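Protein-tyrosine-phosphatase (Vibrio vulnificus, PDB 7DHE) probably removes phosphate from phosphotyrosine in proteins by hydrolysis, as a member of the low molecular weight protein-tyrosine-phosphatase family. Local coordinates at residues A[16-21]-A[120-125]. Numbering follows the deposited sequence.
Sequences ICRSPT and IPDPYR. With B85 (benzylphosphonic acid), chain E.
R18, predicted to belong to the active site, lays its guanidinium under D122, whose CB stands over the centre of one face, 3.7 Å from R18 CZ, with guanidinium and carboxylate planes stacked 14° apart. The bend at chi3 (-69°) turns the guanidinium edge to the benzylphosphonic acid: R18 NE gives a hydrogen bond to O9 and R18 NH2 one of 2.8 Å to O11. At another edge, R18 NH1 donates a hydrogen bond to I120 O (2.8 Å, 157°); E90 forms a salt bridge with the same nitrogen. Arginine suits this place because one flat group carries N-H donors on several edges. Backbone N-H groups of I16 and C17 (to O10) and R18 (to O9) add to this anion cradle, the family's phosphate-binding P-loop, with predicted nucleophile C12 beside R18. D122, the predicted proton donor, has a carboxylate short enough to close an Asx turn, OD1 accepting from Y124 N at 3.0 Å. Y124's broad ring receives I16 CD1 in a CH-pi contact, 3.9 Å from the centroid, and ligand C1 over the same face. C17 occupies the N-cap position of helix 18-29, which follows strand 7-12, while loop 120-125 leads into helix 128-148, where F131 touches both C17 and P123.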
loop_
_atom_site.group_PDB
_atom_site.type_symbol
_atom_site.label_atom_id
_atom_site.label_comp_id
_atom_site.label_asym_id
_atom_site.label_seq_id
_atom_site.Cartn_x
_atom_site.Cartn_y
_atom_site.Cartn_z
ATOM N N ILE A 16 -6.464 -0.772 5.074
ATOM C CA ILE A 16 -6.607 -1.836 6.068
ATOM C C ILE A 16 -6.120 -3.189 5.520
ATOM O O ILE A 16 -5.818 -4.087 6.305
ATOM C CB ILE A 16 -8.056 -1.920 6.669
ATOM C CG1 ILE A 16 -9.131 -2.062 5.534
ATOM C CG2 ILE A 16 -8.336 -0.722 7.574
ATOM C CD1 ILE A 16 -10.398 -2.551 5.932
ATOM N N CYS A 17 -6.083 -3.351 4.194
ATOM C CA CYS A 17 -5.684 -4.621 3.586
ATOM C C CYS A 17 -4.390 -4.530 2.767
ATOM O O CYS A 17 -3.309 -4.874 3.249
ATOM C CB CYS A 17 -6.817 -5.239 2.765
ATOM S SG CYS A 17 -8.189 -5.854 3.745
ATOM N N ARG A 18 -4.520 -4.105 1.526
ATOM C CA ARG A 18 -3.390 -4.113 0.615
ATOM C C ARG A 18 -2.282 -3.141 0.990
ATOM O O ARG A 18 -1.120 -3.551 1.069
ATOM C CB ARG A 18 -3.866 -3.897 -0.830
ATOM C CG ARG A 18 -4.803 -5.012 -1.356
ATOM C CD ARG A 18 -5.480 -4.557 -2.607
ATOM N NE ARG A 18 -6.421 -3.505 -2.304
ATOM C CZ ARG A 18 -7.087 -2.820 -3.215
ATOM N NH1 ARG A 18 -6.931 -3.087 -4.499
ATOM N NH2 ARG A 18 -7.923 -1.863 -2.847
ATOM N N SER A 19 -2.629 -1.870 1.192
ATOM C CA SER A 19 -1.626 -0.850 1.446
ATOM C C SER A 19 -0.843 -1.071 2.756
ATOM O O SER A 19 0.394 -0.968 2.704
ATOM C CB SER A 19 -2.205 0.556 1.347
ATOM O OG SER A 19 -3.326 0.786 2.180
ATOM N N PRO A 20 -1.440 -1.457 3.911
ATOM C CA PRO A 20 -0.581 -1.771 5.054
ATOM C C PRO A 20 0.340 -2.980 4.773
ATOM O O PRO A 20 1.492 -2.996 5.237
ATOM C CB PRO A 20 -1.569 -2.036 6.180
ATOM C CG PRO A 20 -2.838 -2.285 5.542
ATOM C CD PRO A 20 -2.867 -1.563 4.272
ATOM N N THR A 21 -0.141 -3.983 3.994
ATOM C CA THR A 21 0.662 -5.150 3.687
ATOM C C THR A 21 1.849 -4.720 2.852
ATOM O O THR A 21 2.999 -5.081 3.178
ATOM C CB THR A 21 -0.168 -6.207 2.985
ATOM O OG1 THR A 21 -1.238 -6.633 3.826
ATOM C CG2 THR A 21 0.675 -7.424 2.580
ATOM N N ILE A 120 -3.419 -5.017 -8.040
ATOM C CA ILE A 120 -3.489 -5.934 -6.926
ATOM C C ILE A 120 -4.921 -5.938 -6.403
ATOM O O ILE A 120 -5.413 -4.905 -5.950
ATOM C CB ILE A 120 -2.399 -5.645 -5.876
ATOM C CG1 ILE A 120 -1.033 -5.968 -6.516
ATOM C CG2 ILE A 120 -2.659 -6.508 -4.625
ATOM C CD1 ILE A 120 0.117 -5.535 -5.845
ATOM N N PRO A 121 -5.626 -7.071 -6.534
ATOM C CA PRO A 121 -7.048 -7.093 -6.167
ATOM C C PRO A 121 -7.338 -6.984 -4.682
ATOM O O PRO A 121 -6.612 -7.515 -3.863
ATOM C CB PRO A 121 -7.511 -8.438 -6.724
ATOM C CG PRO A 121 -6.261 -9.314 -6.592
ATOM C CD PRO A 121 -5.171 -8.383 -7.032
ATOM N N ASP A 122 -8.411 -6.316 -4.366
ATOM C CA ASP A 122 -8.877 -6.149 -3.008
ATOM C C ASP A 122 -9.400 -7.475 -2.417
ATOM O O ASP A 122 -10.377 -8.038 -2.927
ATOM C CB ASP A 122 -9.976 -5.093 -2.998
ATOM C CG ASP A 122 -10.459 -4.718 -1.639
ATOM O OD1 ASP A 122 -9.823 -5.144 -0.642
ATOM O OD2 ASP A 122 -11.489 -4.015 -1.560
ATOM N N PRO A 123 -8.809 -7.948 -1.300
ATOM C CA PRO A 123 -9.325 -9.179 -0.672
ATOM C C PRO A 123 -10.419 -8.946 0.394
ATOM O O PRO A 123 -10.940 -9.901 0.972
ATOM C CB PRO A 123 -8.085 -9.729 0.005
ATOM C CG PRO A 123 -7.319 -8.501 0.421
ATOM C CD PRO A 123 -7.625 -7.420 -0.579
ATOM N N TYR A 124 -10.727 -7.670 0.695
ATOM C CA TYR A 124 -11.636 -7.320 1.763
ATOM C C TYR A 124 -12.982 -8.003 1.632
ATOM O O TYR A 124 -13.506 -8.109 0.523
ATOM C CB TYR A 124 -11.754 -5.805 1.900
ATOM C CG TYR A 124 -12.419 -5.352 3.181
ATOM C CD1 TYR A 124 -11.904 -5.710 4.424
ATOM C CD2 TYR A 124 -13.566 -4.566 3.151
ATOM C CE1 TYR A 124 -12.532 -5.320 5.606
ATOM C CE2 TYR A 124 -14.203 -4.171 4.325
ATOM C CZ TYR A 124 -13.665 -4.522 5.553
ATOM O OH TYR A 124 -14.282 -4.145 6.724
ATOM N N ARG A 125 -13.512 -8.507 2.774
ATOM C CA ARG A 125 -14.799 -9.207 2.896
ATOM C C ARG A 125 -14.769 -10.628 2.338
ATOM O O ARG A 125 -15.805 -11.285 2.299
ATOM C CB ARG A 125 -15.966 -8.395 2.297
ATOM C CG ARG A 125 -16.293 -7.138 3.050
ATOM C CD ARG A 125 -17.373 -6.328 2.378
ATOM N NE ARG A 125 -16.755 -5.127 1.819
ATOM C CZ ARG A 125 -16.853 -3.916 2.347
ATOM N NH1 ARG A 125 -16.219 -2.891 1.790
ATOM N NH2 ARG A 125 -17.580 -3.718 3.438
HETATM C C1 B85 E . -11.141 -1.276 2.651
HETATM C C2 B85 E . -12.232 -0.417 2.655
HETATM C C3 B85 E . -13.058 -0.334 1.554
HETATM C C4 B85 E . -12.788 -1.102 0.441
HETATM C C5 B85 E . -11.686 -1.947 0.427
HETATM C C6 B85 E . -10.849 -2.047 1.534
HETATM C C7 B85 E . -9.634 -2.945 1.507
HETATM P P8 B85 E . -8.158 -2.135 0.883
HETATM O O9 B85 E . -7.128 -3.221 0.495
HETATM O O10 B85 E . -7.560 -1.377 2.095
HETATM O O11 B85 E . -8.510 -1.196 -0.235
#